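Pectinesterase 1 (Solanum lycopersicum, PDB 1XG2) hydrolyses the methyl esters of cell-wall pectin, here as the mature catalytic domain bound to a proteinaceous inhibitor, and may help prepare fruit walls for softening. Local coordinates at residues 54-59 and 91-96; 140-145 and 296-301; 160-165 and 196-201; 260-265 and 281-286. All blocks are in the same frame, centred on the assembly; numbering follows the deposited sequence.

Contact 1: 54-59 and 91-96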
loop_
_atom_site.group_PDB
_atom_site.type_symbol
_atom_site.label_atom_id
_atom_site.label_comp_id
_atom_site.label_asym_id
_atom_site.label_seq_id
_atom_site.Cartn_x
_atom_site.Cartn_y
_atom_site.Cartn_z
ATOM N N ASN A 54 -2.753 -13.134 11.468
ATOM C CA ASN A 54 -4.056 -13.111 12.118
ATOM C C ASN A 54 -4.011 -12.437 13.490
ATOM O O ASN A 54 -4.713 -12.851 14.423
ATOM C CB ASN A 54 -4.617 -14.541 12.218
ATOM C CG ASN A 54 -4.921 -15.134 10.864
ATOM O OD1 ASN A 54 -5.589 -14.510 10.040
ATOM N ND2 ASN A 54 -4.421 -16.345 10.617
ATOM N N LEU A 55 -3.178 -11.404 13.597
ATOM C CA LEU A 55 -3.019 -10.646 14.825
ATOM C C LEU A 55 -3.994 -9.482 14.809
ATOM O O LEU A 55 -4.043 -8.746 13.828
ATOM C CB LEU A 55 -1.601 -10.077 14.926
ATOM C CG LEU A 55 -0.724 -10.440 16.116
ATOM C CD1 LEU A 55 0.482 -9.501 16.167
ATOM C CD2 LEU A 55 -1.489 -10.390 17.435
ATOM N N MET A 56 -4.731 -9.312 15.902
ATOM C CA MET A 56 -5.574 -8.150 16.120
ATOM C C MET A 56 -4.968 -7.302 17.239
ATOM O O MET A 56 -4.726 -7.796 18.338
ATOM C CB MET A 56 -6.983 -8.581 16.506
ATOM C CG MET A 56 -7.934 -7.423 16.810
ATOM S SD MET A 56 -9.608 -8.019 16.980
ATOM C CE MET A 56 -10.520 -6.527 16.996
ATOM N N ILE A 57 -4.681 -6.040 16.941
ATOM C CA ILE A 57 -4.213 -5.095 17.943
ATOM C C ILE A 57 -5.367 -4.138 18.160
ATOM O O ILE A 57 -5.793 -3.459 17.242
ATOM C CB ILE A 57 -2.944 -4.365 17.480
ATOM C CG1 ILE A 57 -1.791 -5.366 17.346
ATOM C CG2 ILE A 57 -2.566 -3.249 18.458
ATOM C CD1 ILE A 57 -0.466 -4.766 16.910
ATOM N N VAL A 58 -5.890 -4.112 19.379
ATOM C CA VAL A 58 -7.061 -3.304 19.679
ATOM C C VAL A 58 -6.779 -2.467 20.914
ATOM O O VAL A 58 -6.289 -2.988 21.908
ATOM C CB VAL A 58 -8.337 -4.200 19.840
ATOM C CG1 VAL A 58 -8.177 -5.230 20.927
ATOM C CG2 VAL A 58 -9.573 -3.363 20.075
ATOM N N GLY A 59 -7.062 -1.174 20.835
ATOM C CA GLY A 59 -6.906 -0.274 21.957
ATOM C C GLY A 59 -8.214 0.003 22.679
ATOM O O GLY A 59 -9.234 -0.662 22.453
ATOM N N GLY A 91 -3.760 -11.073 7.431
ATOM C CA GLY A 91 -4.951 -11.066 8.279
ATOM C C GLY A 91 -4.936 -10.062 9.432
ATOM O O GLY A 91 -5.825 -10.108 10.283
ATOM N N PHE A 92 -3.935 -9.176 9.462
ATOM C CA PHE A 92 -3.798 -8.127 10.475
ATOM C C PHE A 92 -5.088 -7.309 10.643
ATOM O O PHE A 92 -5.715 -6.951 9.663
ATOM C CB PHE A 92 -2.646 -7.188 10.087
ATOM C CG PHE A 92 -2.323 -6.157 11.121
ATOM C CD1 PHE A 92 -1.930 -6.534 12.390
ATOM C CD2 PHE A 92 -2.415 -4.800 10.825
ATOM C CE1 PHE A 92 -1.626 -5.570 13.361
ATOM C CE2 PHE A 92 -2.106 -3.827 11.776
ATOM C CZ PHE A 92 -1.718 -4.207 13.039
ATOM N N ILE A 93 -5.481 -7.053 11.889
ATOM C CA ILE A 93 -6.603 -6.181 12.207
ATOM C C ILE A 93 -6.105 -5.171 13.224
ATOM O O ILE A 93 -5.489 -5.548 14.221
ATOM C CB ILE A 93 -7.756 -6.965 12.843
ATOM C CG1 ILE A 93 -8.255 -8.030 11.876
ATOM C CG2 ILE A 93 -8.888 -5.999 13.300
ATOM C CD1 ILE A 93 -9.204 -8.975 12.500
ATOM N N LEU A 94 -6.362 -3.899 12.950
ATOM C CA LEU A 94 -6.029 -2.811 13.849
ATOM C C LEU A 94 -7.337 -2.094 14.165
ATOM O O LEU A 94 -8.135 -1.782 13.262
ATOM C CB LEU A 94 -5.034 -1.868 13.176
ATOM C CG LEU A 94 -4.454 -0.754 14.047
ATOM C CD1 LEU A 94 -3.516 -1.344 15.064
ATOM C CD2 LEU A 94 -3.748 0.291 13.191
ATOM N N GLN A 95 -7.559 -1.818 15.443
ATOM C CA GLN A 95 -8.854 -1.302 15.878
ATOM C C GLN A 95 -8.780 -0.472 17.149
ATOM O O GLN A 95 -7.980 -0.760 18.042
ATOM C CB GLN A 95 -9.835 -2.462 16.083
ATOM C CG GLN A 95 -11.284 -2.049 16.330
ATOM C CD GLN A 95 -12.159 -3.245 16.574
ATOM O OE1 GLN A 95 -12.521 -3.542 17.728
ATOM N NE2 GLN A 95 -12.473 -3.968 15.506
ATOM N N ASP A 96 -9.639 0.549 17.200
ATOM C CA ASP A 96 -9.849 1.402 18.379
ATOM C C ASP A 96 -8.561 1.965 18.944
ATOM O O ASP A 96 -8.301 1.869 20.137
ATOM C CB ASP A 96 -10.611 0.634 19.468
ATOM C CG ASP A 96 -12.023 0.325 19.072
ATOM O OD1 ASP A 96 -12.694 1.215 18.497
ATOM O OD2 ASP A 96 -12.535 -0.792 19.283
#
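M56 lies across I93 with its CG 3.9 Å from I93 CG2, while its terminal CE goes on to the amide of Q95, two residues further along the next coil of the right-handed parallel beta-helix. Strands 55-59 and 93-95 are neighbouring rungs of the long parallel sheet and run parallel, at 5° to each other. Their backbones are joined by the usual parallel ladder, I93 N to L55 O, I57 N to I93 O, Q95 N to I57 O and G59 N to Q95 O. M56 makes its long reach because CG is anti to the backbone N (chi1 178°) and the chain stays extended beyond it, which brings M56 CE to 3.5 Å from Q95 NE2. V58 and Q95 lie side by side on this same face, with V58 CG2 3.8 Å from Q95 OE1.

The other face carries I57 and L94, and beside them the ring of F92. L94 CD1 meets I57 CB at 3.9 Å, and V48 and helix 18-24 also pack against I57. At the ends of the pair the polar groups look elsewhere: N54 ND2 bonds to S29 O, and D96 OD1 forms a salt bridge with R124. The F92 ring receives I57 at its edge, near the ring plane, where I57 CD1 stands 3.8 Å from F92 CE1.

Contact 2: 140-145 and 296-301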
loop_
_atom_site.group_PDB
_atom_site.type_symbol
_atom_site.label_atom_id
_atom_site.label_comp_id
_atom_site.label_asym_id
_atom_site.label_seq_id
_atom_site.Cartn_x
_atom_site.Cartn_y
_atom_site.Cartn_z
ATOM N N ARG A 140 -4.079 -6.459 -0.138
ATOM C CA ARG A 140 -5.477 -6.033 -0.054
ATOM C C ARG A 140 -5.809 -5.556 1.357
ATOM O O ARG A 140 -5.586 -6.276 2.334
ATOM C CB ARG A 140 -6.430 -7.156 -0.456
ATOM C CG ARG A 140 -6.403 -7.482 -1.937
ATOM C CD ARG A 140 -7.056 -8.805 -2.305
ATOM N NE ARG A 140 -6.352 -9.949 -1.743
ATOM C CZ ARG A 140 -6.494 -11.226 -2.139
ATOM N NH1 ARG A 140 -7.323 -11.559 -3.119
ATOM N NH2 ARG A 140 -5.782 -12.166 -1.553
ATOM N N GLN A 141 -6.383 -4.359 1.428
ATOM C CA GLN A 141 -6.633 -3.661 2.688
ATOM C C GLN A 141 -8.022 -3.013 2.681
ATOM O O GLN A 141 -8.499 -2.548 1.652
ATOM C CB GLN A 141 -5.561 -2.592 2.942
ATOM C CG GLN A 141 -4.131 -3.072 2.720
ATOM C CD GLN A 141 -3.064 -2.013 2.937
ATOM O OE1 GLN A 141 -1.911 -2.199 2.517
ATOM N NE2 GLN A 141 -3.419 -0.932 3.589
ATOM N N PHE A 142 -8.642 -2.994 3.851
ATOM C CA PHE A 142 -9.936 -2.375 4.067
ATOM C C PHE A 142 -9.842 -1.475 5.289
ATOM O O PHE A 142 -9.441 -1.925 6.378
ATOM C CB PHE A 142 -10.989 -3.455 4.285
ATOM C CG PHE A 142 -12.394 -2.937 4.434
ATOM C CD1 PHE A 142 -13.009 -2.225 3.420
ATOM C CD2 PHE A 142 -13.114 -3.195 5.596
ATOM C CE1 PHE A 142 -14.307 -1.753 3.586
ATOM C CE2 PHE A 142 -14.426 -2.739 5.750
ATOM C CZ PHE A 142 -15.006 -2.018 4.759
ATOM N N TYR A 143 -10.228 -0.219 5.092
ATOM C CA TYR A 143 -10.299 0.790 6.132
ATOM C C TYR A 143 -11.758 1.174 6.331
ATOM O O TYR A 143 -12.447 1.507 5.381
ATOM C CB TYR A 143 -9.487 2.034 5.749
ATOM C CG TYR A 143 -8.012 1.743 5.712
ATOM C CD1 TYR A 143 -7.447 1.025 4.649
ATOM C CD2 TYR A 143 -7.171 2.178 6.722
ATOM C CE1 TYR A 143 -6.090 0.746 4.607
ATOM C CE2 TYR A 143 -5.800 1.889 6.692
ATOM C CZ TYR A 143 -5.278 1.155 5.642
ATOM O OH TYR A 143 -3.932 0.850 5.607
ATOM N N ARG A 144 -12.207 1.125 7.575
ATOM C CA ARG A 144 -13.604 1.337 7.910
ATOM C C ARG A 144 -13.726 2.196 9.156
ATOM O O ARG A 144 -13.031 1.972 10.149
ATOM C CB ARG A 144 -14.272 -0.014 8.133
ATOM C CG ARG A 144 -15.728 0.028 8.550
ATOM C CD ARG A 144 -16.703 0.472 7.461
ATOM N NE ARG A 144 -18.029 0.685 8.041
ATOM C CZ ARG A 144 -19.187 0.500 7.415
ATOM N NH1 ARG A 144 -19.239 0.122 6.139
ATOM N NH2 ARG A 144 -20.318 0.713 8.077
ATOM N N ASP A 145 -14.656 3.153 9.111
ATOM C CA ASP A 145 -15.012 3.969 10.267
ATOM C C ASP A 145 -13.801 4.654 10.914
ATOM O O ASP A 145 -13.745 4.810 12.128
ATOM C CB ASP A 145 -15.742 3.114 11.305
ATOM C CG ASP A 145 -17.130 2.680 10.846
ATOM O OD1 ASP A 145 -17.703 1.788 11.505
ATOM O OD2 ASP A 145 -17.721 3.164 9.861
ATOM N N LYS A 296 -14.988 -6.265 -5.932
ATOM C CA LYS A 296 -14.145 -6.433 -7.113
ATOM C C LYS A 296 -12.677 -6.079 -6.880
ATOM O O LYS A 296 -11.796 -6.734 -7.425
ATOM C CB LYS A 296 -14.687 -5.603 -8.279
ATOM C CG LYS A 296 -16.106 -5.958 -8.689
ATOM C CD LYS A 296 -16.221 -7.382 -9.209
ATOM C CE LYS A 296 -17.689 -7.760 -9.443
ATOM N NZ LYS A 296 -17.836 -9.197 -9.814
ATOM N N LEU A 297 -12.403 -5.031 -6.108
ATOM C CA LEU A 297 -11.028 -4.543 -5.973
ATOM C C LEU A 297 -10.219 -5.340 -4.950
ATOM O O LEU A 297 -9.038 -5.591 -5.155
ATOM C CB LEU A 297 -11.007 -3.053 -5.630
ATOM C CG LEU A 297 -9.619 -2.398 -5.523
ATOM C CD1 LEU A 297 -8.890 -2.406 -6.859
ATOM C CD2 LEU A 297 -9.757 -0.980 -5.015
ATOM N N ILE A 298 -10.865 -5.745 -3.858
ATOM C CA ILE A 298 -10.206 -6.493 -2.793
ATOM C C ILE A 298 -10.842 -7.863 -2.493
ATOM O O ILE A 298 -10.519 -8.478 -1.490
ATOM C CB ILE A 298 -10.119 -5.621 -1.502
ATOM C CG1 ILE A 298 -11.501 -5.242 -0.949
ATOM C CG2 ILE A 298 -9.291 -4.356 -1.787
ATOM C CD1 ILE A 298 -11.439 -4.529 0.409
ATOM N N GLN A 299 -11.713 -8.354 -3.365
ATOM C CA GLN A 299 -12.346 -9.663 -3.146
ATOM C C GLN A 299 -12.829 -9.821 -1.711
ATOM O O GLN A 299 -12.659 -10.869 -1.092
ATOM C CB GLN A 299 -11.369 -10.783 -3.503
ATOM C CG GLN A 299 -11.053 -10.830 -4.993
ATOM C CD GLN A 299 -10.051 -9.788 -5.398
ATOM O OE1 GLN A 299 -9.003 -9.687 -4.784
ATOM N NE2 GLN A 299 -10.368 -9.008 -6.426
ATOM N N GLY A 300 -13.450 -8.772 -1.187
ATOM C CA GLY A 300 -13.558 -8.591 0.249
ATOM C C GLY A 300 -14.339 -9.631 1.030
ATOM O O GLY A 300 -13.937 -10.004 2.121
ATOM N N GLY A 301 -15.445 -10.098 0.485
ATOM C CA GLY A 301 -16.286 -11.031 1.208
ATOM C C GLY A 301 -15.559 -12.302 1.615
ATOM O O GLY A 301 -15.726 -12.771 2.753
#
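Q299 OE1 accepts a hydrogen bond from R140 NH1 at 3.0 Å, the polar link between a sheet strand of the parallel beta-helix and the C-terminal segment that crosses over that sheet. The bond is nearly straight, 169° at the hydrogen, and OE1 sits in the guanidinium plane, at its edge. Seen from the acceptor, the donor is a little tilted from the carbonyl plane, and the amide and guanidinium planes are 50° apart. The glutamine side chain, folded at chi2, crosses that of the arginine at about a right angle. R140 CD also lies 3.3 Å from Q299 OE1.

The guanidinium has further partners. R140 NH2 forms a salt bridge with D118 OD2 and a hydrogen bond with S100 OG of the pectinesterase inhibitor chain, whose I103 also packs on R140. The group is thus fixed from within the enzyme and from across the complex.

Behind this polar end the contact is apolar. I298, the first residue to leave helical geometry after helix 294-297, slides past R140 in the opposite direction, with I298 CB 4.1 Å from R140 CB. Its CG1 lies between the backbone N and the carbonyl carbon (chi1 62°), a torsion that carries the terminal methyl over the strand. There I298 CD1 meets the backbone at Q141 O, 3.8 Å away, and the next side chain of that face at F142 CB, 4.0 Å away.

Contact 3: 160-165 and 196-201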
loop_
_atom_site.group_PDB
_atom_site.type_symbol
_atom_site.label_atom_id
_atom_site.label_comp_id
_atom_site.label_asym_id
_atom_site.label_seq_id
_atom_site.Cartn_x
_atom_site.Cartn_y
_atom_site.Cartn_z
ATOM N N ALA A 160 -4.133 -2.746 -3.066
ATOM C CA ALA A 160 -5.516 -2.732 -3.508
ATOM C C ALA A 160 -6.295 -2.436 -2.231
ATOM O O ALA A 160 -6.326 -3.257 -1.310
ATOM C CB ALA A 160 -5.913 -4.054 -4.096
ATOM N N VAL A 161 -6.890 -1.252 -2.167
ATOM C CA VAL A 161 -7.398 -0.723 -0.912
ATOM C C VAL A 161 -8.708 0.039 -1.087
ATOM O O VAL A 161 -8.850 0.868 -1.987
ATOM C CB VAL A 161 -6.327 0.175 -0.198
ATOM C CG1 VAL A 161 -5.949 1.368 -1.041
ATOM C CG2 VAL A 161 -6.826 0.637 1.161
ATOM N N VAL A 162 -9.663 -0.271 -0.214
ATOM C CA VAL A 162 -10.909 0.477 -0.098
ATOM C C VAL A 162 -11.039 1.147 1.270
ATOM O O VAL A 162 -10.875 0.503 2.313
ATOM C CB VAL A 162 -12.109 -0.448 -0.326
ATOM C CG1 VAL A 162 -13.421 0.307 -0.154
ATOM C CG2 VAL A 162 -12.013 -1.060 -1.719
ATOM N N PHE A 163 -11.318 2.444 1.238
ATOM C CA PHE A 163 -11.690 3.240 2.405
ATOM C C PHE A 163 -13.195 3.416 2.363
ATOM O O PHE A 163 -13.749 3.889 1.368
ATOM C CB PHE A 163 -11.006 4.609 2.383
ATOM C CG PHE A 163 -9.519 4.535 2.484
ATOM C CD1 PHE A 163 -8.752 4.301 1.357
ATOM C CD2 PHE A 163 -8.879 4.697 3.710
ATOM C CE1 PHE A 163 -7.380 4.200 1.451
ATOM C CE2 PHE A 163 -7.508 4.603 3.808
ATOM C CZ PHE A 163 -6.759 4.365 2.681
ATOM N N GLN A 164 -13.860 3.017 3.436
ATOM C CA GLN A 164 -15.300 3.099 3.504
ATOM C C GLN A 164 -15.735 3.749 4.800
ATOM O O GLN A 164 -15.328 3.317 5.864
ATOM C CB GLN A 164 -15.877 1.696 3.408
ATOM C CG GLN A 164 -17.146 1.607 2.654
ATOM C CD GLN A 164 -17.586 0.173 2.479
ATOM O OE1 GLN A 164 -17.888 -0.498 3.463
ATOM N NE2 GLN A 164 -17.600 -0.306 1.241
ATOM N N LYS A 165 -16.579 4.776 4.703
ATOM C CA LYS A 165 -17.073 5.496 5.879
ATOM C C LYS A 165 -15.938 5.996 6.787
ATOM O O LYS A 165 -16.021 5.944 8.014
ATOM C CB LYS A 165 -18.080 4.639 6.656
ATOM C CG LYS A 165 -19.212 4.102 5.793
ATOM C CD LYS A 165 -20.538 4.756 6.070
ATOM C CE LYS A 165 -21.643 4.244 5.114
ATOM N NZ LYS A 165 -22.389 3.033 5.618
ATOM N N SER A 196 -9.490 3.138 -3.649
ATOM C CA SER A 196 -10.902 3.435 -3.811
ATOM C C SER A 196 -11.396 4.056 -2.510
ATOM O O SER A 196 -11.180 3.507 -1.437
ATOM C CB SER A 196 -11.666 2.148 -4.106
ATOM O OG SER A 196 -13.065 2.364 -4.075
ATOM N N ILE A 197 -12.042 5.212 -2.615
ATOM C CA ILE A 197 -12.570 5.934 -1.474
ATOM C C ILE A 197 -14.084 6.022 -1.683
ATOM O O ILE A 197 -14.534 6.601 -2.668
ATOM C CB ILE A 197 -11.928 7.334 -1.411
ATOM C CG1 ILE A 197 -10.452 7.218 -1.021
ATOM C CG2 ILE A 197 -12.665 8.280 -0.426
ATOM C CD1 ILE A 197 -9.643 8.453 -1.400
ATOM N N GLN A 198 -14.841 5.457 -0.756
ATOM C CA GLN A 198 -16.284 5.252 -0.917
ATOM C C GLN A 198 -17.043 5.581 0.354
ATOM O O GLN A 198 -16.691 5.101 1.417
ATOM C CB GLN A 198 -16.534 3.780 -1.270
ATOM C CG GLN A 198 -17.922 3.481 -1.777
ATOM C CD GLN A 198 -18.152 1.986 -2.002
ATOM O OE1 GLN A 198 -17.516 1.146 -1.353
ATOM N NE2 GLN A 198 -19.079 1.660 -2.905
ATOM N N PHE A 199 -18.108 6.371 0.239
ATOM C CA PHE A 199 -18.918 6.778 1.400
ATOM C C PHE A 199 -18.073 7.451 2.483
ATOM O O PHE A 199 -18.337 7.295 3.671
ATOM C CB PHE A 199 -19.660 5.599 2.033
ATOM C CG PHE A 199 -20.274 4.654 1.050
ATOM C CD1 PHE A 199 -20.117 3.288 1.213
ATOM C CD2 PHE A 199 -21.035 5.114 -0.010
ATOM C CE1 PHE A 199 -20.682 2.397 0.313
ATOM C CE2 PHE A 199 -21.604 4.224 -0.917
ATOM C CZ PHE A 199 -21.432 2.864 -0.745
ATOM N N CYS A 200 -17.083 8.222 2.056
ATOM C CA CYS A 200 -16.185 8.900 2.961
ATOM C C CYS A 200 -16.538 10.381 3.052
ATOM O O CYS A 200 -17.321 10.912 2.258
ATOM C CB CYS A 200 -14.741 8.729 2.477
ATOM S SG CYS A 200 -14.088 7.057 2.777
ATOM N N ASN A 201 -15.944 11.022 4.047
ATOM C CA ASN A 201 -16.032 12.451 4.255
ATOM C C ASN A 201 -14.660 13.019 3.990
ATOM O O ASN A 201 -13.754 12.735 4.749
ATOM C CB ASN A 201 -16.369 12.666 5.727
ATOM C CG ASN A 201 -17.428 13.700 5.952
ATOM O OD1 ASN A 201 -18.368 13.820 5.173
ATOM N ND2 ASN A 201 -17.314 14.426 7.079
#
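Two adjacent rungs of the parallel beta-helix, strands 160-164 and 194-198, meet here in the long sheet. S196 N to V161 O, F163 N to S196 O and Q198 N to F163 O form the ladder; K165 N to Q198 O is a weak continuation at 3.3 Å.

On one face Q164 and Q198 lie side by side and point the same way. Q164 NE2 gives a hydrogen bond to Q198 OE1 at 3.0 Å, coming from above the carbonyl plane, 39° out of it, with the two amide planes 53° apart. That NE2 also bonds to V312 O, while Q198 NE2 bonds to G314 O, so the glutamines pin the C-terminal tail to the sheet. Q164 CG rests 3.7 Å from F199 CD1. A leucine in place of Q164 would probably leave Q198 OE1 and V312 O without this donor and loosen the tail there.

On the opposite face F163 CD1 touches I197 CG1 at 4.1 Å, and the F163 ring stacks with Y143 of the preceding rung. From the turn after the strand, C200 SG packs beside F163, 4.0 Å from F163 CB. One buried amide pair, completed by carbonyls of the C-terminal tail, gives the glutamine face its polar character, while the other is held by apolar contacts.

Contact 4: 260-265 and 281-286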
loop_
_atom_site.group_PDB
_atom_site.type_symbol
_atom_site.label_atom_id
_atom_site.label_comp_id
_atom_site.label_asym_id
_atom_site.label_seq_id
_atom_site.Cartn_x
_atom_site.Cartn_y
_atom_site.Cartn_z
ATOM N N GLY A 260 -10.956 8.656 -11.239
ATOM C CA GLY A 260 -12.385 8.711 -11.469
ATOM C C GLY A 260 -13.139 9.285 -10.304
ATOM O O GLY A 260 -12.718 9.142 -9.157
ATOM N N GLU A 261 -14.254 9.946 -10.612
ATOM C CA GLU A 261 -15.221 10.385 -9.623
ATOM C C GLU A 261 -16.625 9.936 -10.030
ATOM O O GLU A 261 -17.023 10.120 -11.184
ATOM C CB GLU A 261 -15.173 11.902 -9.458
ATOM C CG GLU A 261 -13.906 12.393 -8.771
ATOM C CD GLU A 261 -13.787 13.908 -8.771
ATOM O OE1 GLU A 261 -14.477 14.549 -7.958
ATOM O OE2 GLU A 261 -13.001 14.455 -9.578
ATOM N N PHE A 262 -17.351 9.347 -9.083
ATOM C CA PHE A 262 -18.688 8.791 -9.304
ATOM C C PHE A 262 -19.616 9.208 -8.178
ATOM O O PHE A 262 -19.429 8.814 -7.035
ATOM C CB PHE A 262 -18.609 7.257 -9.359
ATOM C CG PHE A 262 -19.938 6.546 -9.470
ATOM C CD1 PHE A 262 -20.653 6.554 -10.659
ATOM C CD2 PHE A 262 -20.448 5.826 -8.401
ATOM C CE1 PHE A 262 -21.866 5.872 -10.770
ATOM C CE2 PHE A 262 -21.649 5.136 -8.501
ATOM C CZ PHE A 262 -22.361 5.158 -9.693
ATOM N N MET A 263 -20.619 10.012 -8.507
ATOM C CA MET A 263 -21.754 10.311 -7.622
ATOM C C MET A 263 -21.326 10.892 -6.258
ATOM O O MET A 263 -21.899 10.592 -5.219
ATOM C CB MET A 263 -22.547 9.020 -7.411
ATOM C CG MET A 263 -23.150 8.486 -8.712
ATOM S SD MET A 263 -24.342 9.625 -9.430
ATOM C CE MET A 263 -24.643 8.733 -10.962
ATOM N N ASN A 264 -20.331 11.763 -6.263
ATOM C CA ASN A 264 -19.973 12.507 -5.057
ATOM C C ASN A 264 -20.936 13.674 -4.803
ATOM O O ASN A 264 -21.692 14.084 -5.690
ATOM C CB ASN A 264 -18.546 13.018 -5.159
ATOM C CG ASN A 264 -17.539 11.896 -5.278
ATOM O OD1 ASN A 264 -17.646 10.891 -4.598
ATOM N ND2 ASN A 264 -16.563 12.068 -6.146
ATOM N N ASN A 265 -20.918 14.190 -3.585
ATOM C CA ASN A 265 -21.768 15.316 -3.213
ATOM C C ASN A 265 -20.964 16.290 -2.365
ATOM O O ASN A 265 -19.824 16.000 -2.005
ATOM C CB ASN A 265 -23.013 14.820 -2.468
ATOM C CG ASN A 265 -22.684 14.255 -1.099
ATOM O OD1 ASN A 265 -22.881 14.916 -0.078
ATOM N ND2 ASN A 265 -22.186 13.036 -1.070
ATOM N N HIS A 281 -11.609 10.850 -15.448
ATOM C CA HIS A 281 -12.936 10.434 -15.874
ATOM C C HIS A 281 -14.033 10.799 -14.883
ATOM O O HIS A 281 -14.012 10.373 -13.733
ATOM C CB HIS A 281 -12.952 8.923 -16.084
ATOM C CG HIS A 281 -11.968 8.460 -17.104
ATOM N ND1 HIS A 281 -10.753 7.907 -16.763
ATOM C CD2 HIS A 281 -11.997 8.503 -18.455
ATOM C CE1 HIS A 281 -10.084 7.612 -17.863
ATOM N NE2 HIS A 281 -10.819 7.962 -18.904
ATOM N N VAL A 282 -15.005 11.586 -15.345
ATOM C CA VAL A 282 -16.259 11.726 -14.630
ATOM C C VAL A 282 -17.044 10.467 -14.959
ATOM O O VAL A 282 -17.436 10.263 -16.109
ATOM C CB VAL A 282 -17.045 12.994 -15.066
ATOM C CG1 VAL A 282 -18.322 13.152 -14.232
ATOM C CG2 VAL A 282 -16.155 14.234 -14.962
ATOM N N ILE A 283 -17.225 9.596 -13.974
ATOM C CA ILE A 283 -17.938 8.347 -14.170
ATOM C C ILE A 283 -19.433 8.537 -13.899
ATOM O O ILE A 283 -19.822 8.928 -12.796
ATOM C CB ILE A 283 -17.371 7.240 -13.252
ATOM C CG1 ILE A 283 -15.854 7.080 -13.448
ATOM C CG2 ILE A 283 -18.081 5.906 -13.536
ATOM C CD1 ILE A 283 -15.201 6.169 -12.394
ATOM N N THR A 284 -20.257 8.269 -14.915
ATOM C CA THR A 284 -21.719 8.237 -14.777
ATOM C C THR A 284 -22.290 6.814 -14.848
ATOM O O THR A 284 -23.370 6.540 -14.313
ATOM C CB THR A 284 -22.383 9.105 -15.877
ATOM O OG1 THR A 284 -21.939 8.681 -17.173
ATOM C CG2 THR A 284 -21.926 10.559 -15.778
ATOM N N ASP A 285 -21.573 5.909 -15.503
ATOM C CA ASP A 285 -22.020 4.522 -15.683
ATOM C C ASP A 285 -21.602 3.653 -14.488
ATOM O O ASP A 285 -20.412 3.472 -14.253
ATOM C CB ASP A 285 -21.417 3.969 -16.981
ATOM C CG ASP A 285 -21.801 2.523 -17.260
ATOM O OD1 ASP A 285 -21.317 1.978 -18.279
ATOM O OD2 ASP A 285 -22.573 1.851 -16.546
ATOM N N PRO A 286 -22.564 3.105 -13.742
ATOM C CA PRO A 286 -22.254 2.273 -12.563
ATOM C C PRO A 286 -21.342 1.085 -12.839
ATOM O O PRO A 286 -20.608 0.680 -11.939
ATOM C CB PRO A 286 -23.634 1.774 -12.110
ATOM C CG PRO A 286 -24.573 2.790 -12.604
ATOM C CD PRO A 286 -24.022 3.249 -13.925
HETATM O O HOH W 1 -21.186 10.646 -11.368
#
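F262 CB starts 4.1 Å from I283 CB, at the last parallel strand pair of the beta-helix sheet. With CG anti to the backbone N (chi1 175°), the ring is carried over to strand 280-283 and what follows it. F262 CD1 comes to 3.3 Å from I283 O, which lies at the ring edge, and to 3.9 Å from I283 CG2; the two side chains cross at about a right angle. Further out, F262 CE1 is 3.9 Å from T284 O, again at the edge, and F262 CZ ends 4.3 Å from P286 CB. One ring face is covered by M263 CG of its own segment. Replacing F262 with alanine is likely to open a gap beside I283 and remove the ring contacts to P286 and A289.

E261 N to H281 O and I283 N to E261 O join the strands. Past them, one water bridges the chains, accepting from M263 N and donating to I283 O at 2.6 Å.

D285 OD2 caps the following helix at A287 N; F262 and I283 pack against helix 286-289, on A289 and K288 respectively, while on the other face E261 turns to R274, Y280 and W245 and packs on L236 of strand 235-236.

In the fold
All four contacts reach the same long parallel sheet of the beta-helix, spread along it from contact 1 to contact 4, whose centres are 33 Å apart on opposite sides of the chain's centre. Contacts 2 and 3 touch, with centres 9 Å apart: strands 140-144 and 160-164 are neighbours, Y143 N lies 2.9 Å from V162 O, and I298 CG2 packs 3.2 Å from A160 O. Contact 2 closes the loop within which contacts 3 and 4 are nested. Of the four, contacts 2 and 3 lie closer to the catalytic site, while contacts 1 and 4 are away from it: I197 is about 12 Å, side chain to side chain, from D153, the predicted nucleophile, and V161 about 11 Å from W223, a probable substrate-binding residue.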